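Local coordinates for protein CTP:phosphocholine Cytidylyltransferase (PDB 1JYK) that catalyses the transfer of the cytidylyl group of CTP to phosphocholine, giving CDP-choline and pyrophosphate, at residues A[58-63]-A[86-91]; A[143-148]-A[227-232]; A[155-160]-A[176-181]. All blocks are in the same frame, centred on the assembly; numbering follows the deposited sequence.

Contact 1: residues A[58-63]-A[86-91]; sequences LIEYQI and DYLKEK
Two helices on one face of the Rossmann-like nucleotidyltransferase core meet where Glu60 of helix 58-68 receives Tyr87 and Lys91 from the helix that starts near Tyr87. One carboxylate oxygen does the polar work. Glu60 OE2 accepts a hydrogen bond from Tyr87 OH at 2.7 Å, and a salt-bridging one from Lys91 NZ, where NZ lies 3.1 Å from that same OE2. The hydroxyl arrives on the anti side, 26° out of the carboxylate plane. The ammonium comes from the opposite face, 46° out of it. Two donors on two faces should restrain the rotation of the carboxylate. Its other oxygen, OE1, forms a salt bridge with Lys56. With a lysine near each oxygen, Glu60 would be expected to stay ionised. Lys91 reaches across with an extended chain, its CG anti to the backbone N. Glu60 OE2 lies at the edge of the Tyr87 ring, in its plane.

The helix axes run roughly parallel, 27° apart, but stay 12.6 Å from each other, so side chains bridge the gap. In this alpha/beta fold helix 58-68 rests on parallel strands 27-32 and 74-78, and Leu88 of helix 87-92 on strand 74-78. Leu88 points at the other helix and forms the apolar part of the contact. Its CD1 methyl meets Ile59 CG2 at 4.2 Å, and its CD2 methyl meets Ile63 CD1 at 4.2 Å. Ile59, Ile63 and Leu88 all rest on Ile76 of strand 74-78. The aliphatic part of Glu60 joins them, with CG 4.3 Å from Leu88 CD2.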
loop_
_atom_site.group_PDB
_atom_site.type_symbol
_atom_site.label_atom_id
_atom_site.label_comp_id
_atom_site.label_asym_id
_atom_site.label_seq_id
_atom_site.Cartn_x
_atom_site.Cartn_y
_atom_site.Cartn_z
ATOM N N LEU A 58 2.150 12.542 6.473
ATOM C CA LEU A 58 2.315 11.807 5.223
ATOM C C LEU A 58 1.013 11.390 4.550
ATOM O O LEU A 58 0.838 11.581 3.348
ATOM C CB LEU A 58 3.154 10.549 5.459
ATOM C CG LEU A 58 4.673 10.698 5.505
ATOM C CD1 LEU A 58 5.284 9.363 5.898
ATOM C CD2 LEU A 58 5.196 11.147 4.161
ATOM N N ILE A 59 0.100 10.808 5.322
ATOM C CA ILE A 59 -1.156 10.334 4.758
ATOM C C ILE A 59 -2.014 11.433 4.124
ATOM O O ILE A 59 -2.791 11.162 3.205
ATOM C CB ILE A 59 -1.986 9.563 5.829
ATOM C CG1 ILE A 59 -3.051 8.707 5.141
ATOM C CG2 ILE A 59 -2.609 10.535 6.822
ATOM C CD1 ILE A 59 -3.610 7.610 6.031
ATOM N N GLU A 60 -1.878 12.668 4.603
ATOM C CA GLU A 60 -2.662 13.767 4.042
ATOM C C GLU A 60 -2.277 14.040 2.584
ATOM O O GLU A 60 -3.132 14.359 1.761
ATOM C CB GLU A 60 -2.489 15.033 4.889
ATOM C CG GLU A 60 -3.252 14.958 6.205
ATOM C CD GLU A 60 -3.272 16.269 6.977
ATOM O OE1 GLU A 60 -2.761 17.291 6.467
ATOM O OE2 GLU A 60 -3.806 16.270 8.104
ATOM N N TYR A 61 -0.996 13.911 2.259
ATOM C CA TYR A 61 -0.563 14.123 0.882
ATOM C C TYR A 61 -1.253 13.100 -0.017
ATOM O O TYR A 61 -1.694 13.424 -1.114
ATOM C CB TYR A 61 0.951 13.945 0.756
ATOM C CG TYR A 61 1.769 15.050 1.382
ATOM C CD1 TYR A 61 2.347 14.885 2.641
ATOM C CD2 TYR A 61 2.010 16.245 0.696
ATOM C CE1 TYR A 61 3.148 15.876 3.201
ATOM C CE2 TYR A 61 2.812 17.247 1.249
ATOM C CZ TYR A 61 3.378 17.054 2.500
ATOM O OH TYR A 61 4.178 18.025 3.052
ATOM N N GLN A 62 -1.338 11.862 0.461
ATOM C CA GLN A 62 -1.962 10.784 -0.299
ATOM C C GLN A 62 -3.465 10.992 -0.451
ATOM O O GLN A 62 -3.999 10.889 -1.554
ATOM C CB GLN A 62 -1.693 9.434 0.374
ATOM C CG GLN A 62 -0.207 9.130 0.587
ATOM C CD GLN A 62 0.022 7.822 1.338
ATOM O OE1 GLN A 62 -0.827 7.374 2.114
ATOM N NE2 GLN A 62 1.174 7.203 1.106
ATOM N N ILE A 63 -4.144 11.276 0.661
ATOM C CA ILE A 63 -5.590 11.507 0.650
ATOM C C ILE A 63 -5.968 12.649 -0.310
ATOM O O ILE A 63 -6.936 12.543 -1.070
ATOM C CB ILE A 63 -6.114 11.845 2.079
ATOM C CG1 ILE A 63 -6.106 10.587 2.956
ATOM C CG2 ILE A 63 -7.536 12.380 2.010
ATOM C CD1 ILE A 63 -6.221 10.877 4.445
ATOM N N ASP A 86 -8.500 9.971 14.138
ATOM C CA ASP A 86 -9.889 10.412 14.210
ATOM C C ASP A 86 -10.252 11.684 13.463
ATOM O O ASP A 86 -11.269 11.724 12.760
ATOM C CB ASP A 86 -10.311 10.539 15.670
ATOM C CG ASP A 86 -10.533 9.187 16.324
ATOM O OD1 ASP A 86 -10.929 8.233 15.619
ATOM O OD2 ASP A 86 -10.306 9.077 17.544
ATOM N N TYR A 87 -9.434 12.721 13.607
ATOM C CA TYR A 87 -9.699 14.000 12.941
ATOM C C TYR A 87 -9.870 13.910 11.417
ATOM O O TYR A 87 -10.479 14.788 10.808
ATOM C CB TYR A 87 -8.578 15.002 13.258
ATOM C CG TYR A 87 -7.331 14.837 12.403
ATOM C CD1 TYR A 87 -7.016 15.764 11.406
ATOM C CD2 TYR A 87 -6.466 13.752 12.596
ATOM C CE1 TYR A 87 -5.870 15.619 10.619
ATOM C CE2 TYR A 87 -5.321 13.597 11.817
ATOM C CZ TYR A 87 -5.027 14.531 10.832
ATOM O OH TYR A 87 -3.887 14.377 10.065
ATOM N N LEU A 88 -9.326 12.855 10.808
ATOM C CA LEU A 88 -9.408 12.686 9.361
ATOM C C LEU A 88 -10.814 12.401 8.852
ATOM O O LEU A 88 -11.118 12.649 7.690
ATOM C CB LEU A 88 -8.456 11.571 8.901
ATOM C CG LEU A 88 -6.952 11.809 9.107
ATOM C CD1 LEU A 88 -6.204 10.495 8.898
ATOM C CD2 LEU A 88 -6.440 12.881 8.140
ATOM N N LYS A 89 -11.682 11.883 9.711
ATOM C CA LYS A 89 -13.039 11.589 9.283
ATOM C C LYS A 89 -13.789 12.861 8.880
ATOM O O LYS A 89 -14.415 12.913 7.816
ATOM C CB LYS A 89 -13.783 10.854 10.390
ATOM C CG LYS A 89 -13.179 9.506 10.716
ATOM C CD LYS A 89 -14.045 8.745 11.702
ATOM C CE LYS A 89 -14.009 9.398 13.066
ATOM N NZ LYS A 89 -14.664 8.552 14.097
ATOM N N GLU A 90 -13.719 13.895 9.713
ATOM C CA GLU A 90 -14.401 15.139 9.379
ATOM C C GLU A 90 -13.556 16.009 8.438
ATOM O O GLU A 90 -14.075 16.863 7.717
ATOM C CB GLU A 90 -14.758 15.903 10.661
ATOM C CG GLU A 90 -16.179 15.599 11.143
ATOM C CD GLU A 90 -16.498 16.177 12.516
ATOM O OE1 GLU A 90 -15.762 17.070 12.980
ATOM O OE2 GLU A 90 -17.490 15.734 13.128
ATOM N N LYS A 91 -12.247 15.789 8.429
ATOM C CA LYS A 91 -11.391 16.579 7.559
ATOM C C LYS A 91 -11.471 16.147 6.099
ATOM O O LYS A 91 -11.423 16.990 5.200
ATOM C CB LYS A 91 -9.938 16.504 8.025
ATOM C CG LYS A 91 -8.998 17.399 7.223
ATOM C CD LYS A 91 -7.655 17.529 7.913
ATOM C CE LYS A 91 -6.664 18.279 7.047
ATOM N NZ LYS A 91 -5.530 18.821 7.834
#

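Contact 2: residues A[143-148]-A[227-232]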
loop_
_atom_site.group_PDB
_atom_site.type_symbol
_atom_site.label_atom_id
_atom_site.label_comp_id
_atom_site.label_asym_id
_atom_site.label_seq_id
_atom_site.Cartn_x
_atom_site.Cartn_y
_atom_site.Cartn_z
ATOM N N THR A 143 -3.147 -3.258 -11.528
ATOM C CA THR A 143 -1.854 -2.656 -11.817
ATOM C C THR A 143 -0.957 -2.441 -10.607
ATOM O O THR A 143 -1.427 -2.104 -9.515
ATOM C CB THR A 143 -2.049 -1.264 -12.477
ATOM O OG1 THR A 143 -2.858 -1.396 -13.648
ATOM C CG2 THR A 143 -0.718 -0.640 -12.845
ATOM N N TYR A 144 0.338 -2.640 -10.819
ATOM C CA TYR A 144 1.334 -2.390 -9.796
ATOM C C TYR A 144 2.067 -1.162 -10.317
ATOM O O TYR A 144 2.598 -1.199 -11.430
ATOM C CB TYR A 144 2.344 -3.533 -9.706
ATOM C CG TYR A 144 1.975 -4.629 -8.744
ATOM C CD1 TYR A 144 1.861 -4.383 -7.383
ATOM C CD2 TYR A 144 1.740 -5.922 -9.201
ATOM C CE1 TYR A 144 1.520 -5.399 -6.496
ATOM C CE2 TYR A 144 1.400 -6.945 -8.325
ATOM C CZ TYR A 144 1.292 -6.677 -6.977
ATOM O OH TYR A 144 0.964 -7.689 -6.113
ATOM N N PHE A 145 2.076 -0.073 -9.552
ATOM C CA PHE A 145 2.812 1.119 -9.964
ATOM C C PHE A 145 4.184 0.884 -9.350
ATOM O O PHE A 145 4.348 0.953 -8.132
ATOM C CB PHE A 145 2.133 2.372 -9.415
ATOM C CG PHE A 145 0.805 2.641 -10.052
ATOM C CD1 PHE A 145 0.684 3.579 -11.074
ATOM C CD2 PHE A 145 -0.317 1.913 -9.674
ATOM C CE1 PHE A 145 -0.539 3.788 -11.718
ATOM C CE2 PHE A 145 -1.543 2.111 -10.308
ATOM C CZ PHE A 145 -1.653 3.052 -11.336
ATOM N N SER A 146 5.160 0.590 -10.211
ATOM C CA SER A 146 6.507 0.233 -9.779
ATOM C C SER A 146 7.686 1.142 -10.128
ATOM O O SER A 146 7.838 1.569 -11.273
ATOM C CB SER A 146 6.821 -1.169 -10.306
ATOM O OG SER A 146 8.136 -1.561 -9.964
ATOM N N VAL A 147 8.526 1.415 -9.134
ATOM C CA VAL A 147 9.721 2.219 -9.346
ATOM C C VAL A 147 10.899 1.242 -9.359
ATOM O O VAL A 147 10.833 0.165 -8.752
ATOM C CB VAL A 147 9.962 3.252 -8.202
ATOM C CG1 VAL A 147 8.914 4.363 -8.256
ATOM C CG2 VAL A 147 9.945 2.553 -6.851
ATOM N N TYR A 148 11.971 1.610 -10.055
ATOM C CA TYR A 148 13.161 0.771 -10.109
ATOM C C TYR A 148 14.066 1.128 -8.927
ATOM O O TYR A 148 14.250 2.307 -8.610
ATOM C CB TYR A 148 13.909 0.998 -11.431
ATOM C CG TYR A 148 15.265 0.322 -11.505
ATOM C CD1 TYR A 148 15.386 -1.000 -11.944
ATOM C CD2 TYR A 148 16.425 1.002 -11.139
ATOM C CE1 TYR A 148 16.639 -1.624 -12.016
ATOM C CE2 TYR A 148 17.674 0.391 -11.208
ATOM C CZ TYR A 148 17.776 -0.919 -11.646
ATOM O OH TYR A 148 19.010 -1.523 -11.712
ATOM N N GLU A 227 2.936 -0.738 -14.229
ATOM C CA GLU A 227 2.958 0.636 -14.702
ATOM C C GLU A 227 4.301 1.156 -14.211
ATOM O O GLU A 227 4.472 1.432 -13.028
ATOM C CB GLU A 227 1.816 1.434 -14.081
ATOM C CG GLU A 227 1.843 2.928 -14.394
ATOM C CD GLU A 227 1.548 3.241 -15.850
ATOM O OE1 GLU A 227 0.872 2.427 -16.522
ATOM O OE2 GLU A 227 1.995 4.307 -16.322
ATOM N N GLU A 228 5.263 1.259 -15.124
ATOM C CA GLU A 228 6.600 1.714 -14.781
ATOM C C GLU A 228 6.627 3.184 -14.395
ATOM O O GLU A 228 6.302 4.055 -15.200
ATOM C CB GLU A 228 7.541 1.466 -15.954
ATOM C CG GLU A 228 7.617 0.006 -16.360
ATOM C CD GLU A 228 8.696 -0.263 -17.393
ATOM O OE1 GLU A 228 8.928 0.623 -18.241
ATOM O OE2 GLU A 228 9.306 -1.354 -17.360
ATOM N N LEU A 229 7.018 3.453 -13.154
ATOM C CA LEU A 229 7.090 4.814 -12.651
ATOM C C LEU A 229 8.504 5.367 -12.756
ATOM O O LEU A 229 9.484 4.618 -12.698
ATOM C CB LEU A 229 6.662 4.863 -11.179
ATOM C CG LEU A 229 5.206 4.593 -10.810
ATOM C CD1 LEU A 229 5.046 4.683 -9.302
ATOM C CD2 LEU A 229 4.308 5.606 -11.488
ATOM N N GLU A 230 8.603 6.687 -12.906
ATOM C CA GLU A 230 9.897 7.350 -12.961
ATOM C C GLU A 230 10.479 7.215 -11.560
ATOM O O GLU A 230 9.756 7.297 -10.567
ATOM C CB GLU A 230 9.725 8.820 -13.327
ATOM C CG GLU A 230 9.101 9.020 -14.701
ATOM C CD GLU A 230 8.585 10.432 -14.916
ATOM O OE1 GLU A 230 9.297 11.233 -15.561
ATOM O OE2 GLU A 230 7.468 10.741 -14.440
ATOM N N GLY A 231 11.786 6.998 -11.490
ATOM C CA GLY A 231 12.469 6.809 -10.222
ATOM C C GLY A 231 12.063 7.608 -8.997
ATOM O O GLY A 231 11.998 7.053 -7.903
ATOM N N ASN A 232 11.788 8.896 -9.164
ATOM C CA ASN A 232 11.429 9.747 -8.031
ATOM C C ASN A 232 9.925 9.956 -7.814
ATOM O O ASN A 232 9.520 10.908 -7.144
ATOM C CB ASN A 232 12.112 11.113 -8.186
ATOM C CG ASN A 232 12.021 11.654 -9.603
ATOM O OD1 ASN A 232 11.015 11.461 -10.292
ATOM N ND2 ASN A 232 13.075 12.338 -10.046
HETATM O O HOH W 1 11.677 4.012 -11.453
#
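Phe145 meets the aliphatic part of Glu227 obliquely, ring atom CD1 lying 3.6 Å from Glu227 CG. The two residues are bridged partners in a parallel strand pair, and both side chains leave the same face of the sheet. Glu227 has CG anti to its backbone N (chi1 174°), which brings CG to the ring, and the bend at chi2 (69°) turns the carboxylate away. Thr143 CG2 sits over one face of the Phe145 ring, displaced toward the rim, and also touches Glu227 CB at 3.5 Å. Leu229 adds its two methyls: CD1 packs on Phe145 CB at 3.7 Å, while CD2 lies near the ring edge. Two residues further on, Leu229 CB meets Val147 CG1.

Three backbone bonds hold the strands in parallel register. Glu227 N binds Tyr144 O at 2.9 Å in a nearly straight bond (175°). Ser146 N binds Glu227 O at 3.0 Å, and Leu229 N binds Ser146 O at 2.8 Å. Further along, a water links the two backbones. It accepts from Tyr148 N and donates to Leu229 O at 2.6 Å from the water oxygen. Ser146 O and Leu229 O also accept from Arg177 NH1. That guanidinium thus ties both backbones together, and its charge would probably polarise the two carbonyls.

Contact 3: residues A[155-160]-A[176-181]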
loop_
_atom_site.group_PDB
_atom_site.type_symbol
_atom_site.label_atom_id
_atom_site.label_comp_id
_atom_site.label_asym_id
_atom_site.label_seq_id
_atom_site.Cartn_x
_atom_site.Cartn_y
_atom_site.Cartn_z
ATOM N N GLU A 155 13.009 -6.495 -0.573
ATOM C CA GLU A 155 11.946 -6.041 -1.462
ATOM C C GLU A 155 11.485 -7.219 -2.300
ATOM O O GLU A 155 12.152 -8.251 -2.338
ATOM C CB GLU A 155 12.454 -4.946 -2.402
ATOM C CG GLU A 155 13.282 -3.885 -1.727
ATOM C CD GLU A 155 12.427 -2.891 -0.991
ATOM O OE1 GLU A 155 12.984 -2.097 -0.202
ATOM O OE2 GLU A 155 11.194 -2.905 -1.200
ATOM N N TRP A 156 10.342 -7.069 -2.958
ATOM C CA TRP A 156 9.827 -8.109 -3.842
ATOM C C TRP A 156 9.856 -7.493 -5.235
ATOM O O TRP A 156 9.584 -6.304 -5.399
ATOM C CB TRP A 156 8.400 -8.509 -3.471
ATOM C CG TRP A 156 8.305 -9.389 -2.253
ATOM C CD1 TRP A 156 9.308 -9.689 -1.364
ATOM C CD2 TRP A 156 7.131 -10.053 -1.763
ATOM N NE1 TRP A 156 8.827 -10.487 -0.354
ATOM C CE2 TRP A 156 7.493 -10.728 -0.576
ATOM C CE3 TRP A 156 5.806 -10.135 -2.215
ATOM C CZ2 TRP A 156 6.573 -11.481 0.171
ATOM C CZ3 TRP A 156 4.892 -10.888 -1.472
ATOM C CH2 TRP A 156 5.283 -11.550 -0.293
ATOM N N PHE A 157 10.183 -8.298 -6.236
ATOM C CA PHE A 157 10.290 -7.788 -7.596
ATOM C C PHE A 157 9.283 -8.342 -8.583
ATOM O O PHE A 157 8.772 -9.455 -8.426
ATOM C CB PHE A 157 11.706 -8.031 -8.111
ATOM C CG PHE A 157 12.770 -7.524 -7.192
ATOM C CD1 PHE A 157 13.366 -6.283 -7.414
ATOM C CD2 PHE A 157 13.154 -8.264 -6.083
ATOM C CE1 PHE A 157 14.334 -5.786 -6.538
ATOM C CE2 PHE A 157 14.117 -7.781 -5.201
ATOM C CZ PHE A 157 14.711 -6.532 -5.430
ATOM N N LEU A 158 9.019 -7.547 -9.614
ATOM C CA LEU A 158 8.067 -7.897 -10.657
ATOM C C LEU A 158 8.747 -8.476 -11.896
ATOM O O LEU A 158 9.646 -7.858 -12.464
ATOM C CB LEU A 158 7.263 -6.650 -11.048
ATOM C CG LEU A 158 6.408 -6.036 -9.932
ATOM C CD1 LEU A 158 6.153 -4.562 -10.222
ATOM C CD2 LEU A 158 5.087 -6.797 -9.827
ATOM N N VAL A 159 8.307 -9.658 -12.312
ATOM C CA VAL A 159 8.858 -10.305 -13.499
ATOM C C VAL A 159 7.866 -10.102 -14.639
ATOM O O VAL A 159 6.724 -10.553 -14.555
ATOM C CB VAL A 159 9.054 -11.821 -13.270
ATOM C CG1 VAL A 159 9.438 -12.501 -14.582
ATOM C CG2 VAL A 159 10.117 -12.051 -12.204
ATOM N N TYR A 160 8.287 -9.428 -15.703
ATOM C CA TYR A 160 7.380 -9.184 -16.818
ATOM C C TYR A 160 8.063 -8.974 -18.166
ATOM O O TYR A 160 9.263 -8.698 -18.237
ATOM C CB TYR A 160 6.487 -7.975 -16.507
ATOM C CG TYR A 160 7.248 -6.688 -16.274
ATOM C CD1 TYR A 160 7.374 -5.733 -17.286
ATOM C CD2 TYR A 160 7.816 -6.407 -15.031
ATOM C CE1 TYR A 160 8.046 -4.520 -17.065
ATOM C CE2 TYR A 160 8.489 -5.200 -14.798
ATOM C CZ TYR A 160 8.596 -4.261 -15.822
ATOM O OH TYR A 160 9.242 -3.064 -15.597
ATOM N N GLY A 176 15.932 -3.959 -9.312
ATOM C CA GLY A 176 14.829 -4.232 -10.214
ATOM C C GLY A 176 13.584 -3.417 -9.908
ATOM O O GLY A 176 13.615 -2.505 -9.080
ATOM N N ARG A 177 12.494 -3.747 -10.600
ATOM C CA ARG A 177 11.206 -3.090 -10.418
ATOM C C ARG A 177 10.533 -3.760 -9.224
ATOM O O ARG A 177 10.160 -4.933 -9.268
ATOM C CB ARG A 177 10.353 -3.253 -11.675
ATOM C CG ARG A 177 10.854 -2.442 -12.864
ATOM C CD ARG A 177 10.403 -1.004 -12.740
ATOM N NE ARG A 177 11.020 -0.157 -13.748
ATOM C CZ ARG A 177 10.719 1.123 -13.939
ATOM N NH1 ARG A 177 9.799 1.719 -13.188
ATOM N NH2 ARG A 177 11.337 1.806 -14.894
ATOM N N ILE A 178 10.380 -3.004 -8.149
ATOM C CA ILE A 178 9.808 -3.544 -6.924
ATOM C C ILE A 178 8.337 -3.227 -6.696
ATOM O O ILE A 178 7.757 -2.364 -7.358
ATOM C CB ILE A 178 10.603 -3.016 -5.695
ATOM C CG1 ILE A 178 10.498 -1.485 -5.628
ATOM C CG2 ILE A 178 12.072 -3.405 -5.813
ATOM C CD1 ILE A 178 10.858 -0.891 -4.291
ATOM N N LEU A 179 7.730 -3.968 -5.774
ATOM C CA LEU A 179 6.351 -3.706 -5.369
ATOM C C LEU A 179 6.633 -2.436 -4.565
ATOM O O LEU A 179 7.385 -2.470 -3.585
ATOM C CB LEU A 179 5.837 -4.831 -4.466
ATOM C CG LEU A 179 5.064 -5.910 -5.227
ATOM C CD1 LEU A 179 5.997 -6.553 -6.240
ATOM C CD2 LEU A 179 4.516 -6.950 -4.261
ATOM N N SER A 180 6.054 -1.321 -4.993
ATOM C CA SER A 180 6.343 -0.033 -4.372
ATOM C C SER A 180 5.360 0.593 -3.390
ATOM O O SER A 180 5.619 1.684 -2.885
ATOM C CB SER A 180 6.648 0.977 -5.481
ATOM O OG SER A 180 7.484 0.392 -6.466
ATOM N N GLY A 181 4.242 -0.064 -3.122
ATOM C CA GLY A 181 3.305 0.515 -2.176
ATOM C C GLY A 181 2.076 1.162 -2.777
ATOM O O GLY A 181 1.289 1.781 -2.060
HETATM O O HOH W 2 9.020 -4.495 -2.386
#
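The backbones cross steeply, with end-to-end directions 104° apart, and form a single bridge between Phe157 and Ile178, whose CA atoms lie 4.3 Å from each other. Leu158 N binds Arg177 O at 2.9 Å, almost in line with the carbonyl bond. Leu179 N binds Trp156 O at 3.0 Å with an N-H...O angle of 152°. A water joins the far end, accepting from Trp156 N and donating to Glu155 OE2 and Leu179 O.

Ile178 is packed between two residues of the other segment. Its CG1 lies between the backbone N and the carbonyl carbon, which sets CD1 toward Glu155 and leaves CG2, beside the N, for Phe157. The CG2 methyl touches Phe157 CE1 at 3.4 Å, and the CD1 methyl reaches Glu155 OE2 at 3.7 Å. The Phe157 ring also has Gly176 beside it, with the glycine carbonyl carbon in the plane at the ring edge.

The crossing joins two sheets of the fold. Strand 157-160 pairs with 166-170 in a two-stranded hairpin, while 176-177 pairs with strand 142-149 of the large mixed sheet. Past the bridge, Leu179 CD1 packs on Leu158 CD2 at 3.7 Å, and Leu179 CD2 meets Trp156 CE3 at 4.0 Å. At the other end Tyr160 OH lies 3.2 Å from Arg177 CG, which sits at the ring edge. The ring and guanidinium planes stand 72° apart. The Tyr160 hydroxyl is hydrogen-bonded to Glu228, while the Arg177 guanidinium is held by the backbones of contact 2. Within its own segment Ser180 OG donates to Ile178 O from above the carbonyl plane.

From the N terminus, contact 1 closes first: helix 58-68 is joined to helix 87-92 across a loop that includes strand 74-78. It is complete before the others open. Strand 142-149 then begins contact 2, which closes only at 227-232 and so spans much of the C-terminal half. Contact 3 is nested inside that loop, tying the hairpin strand 157-160 to 176-181. Contacts 2 and 3 touch, with centres about 9 Å apart, and Ser146 CB of one packs on Leu158 CD1 of the other. Contact 1 lies on the opposite side of the chain's centre from contact 3, about 28 Å away between centres.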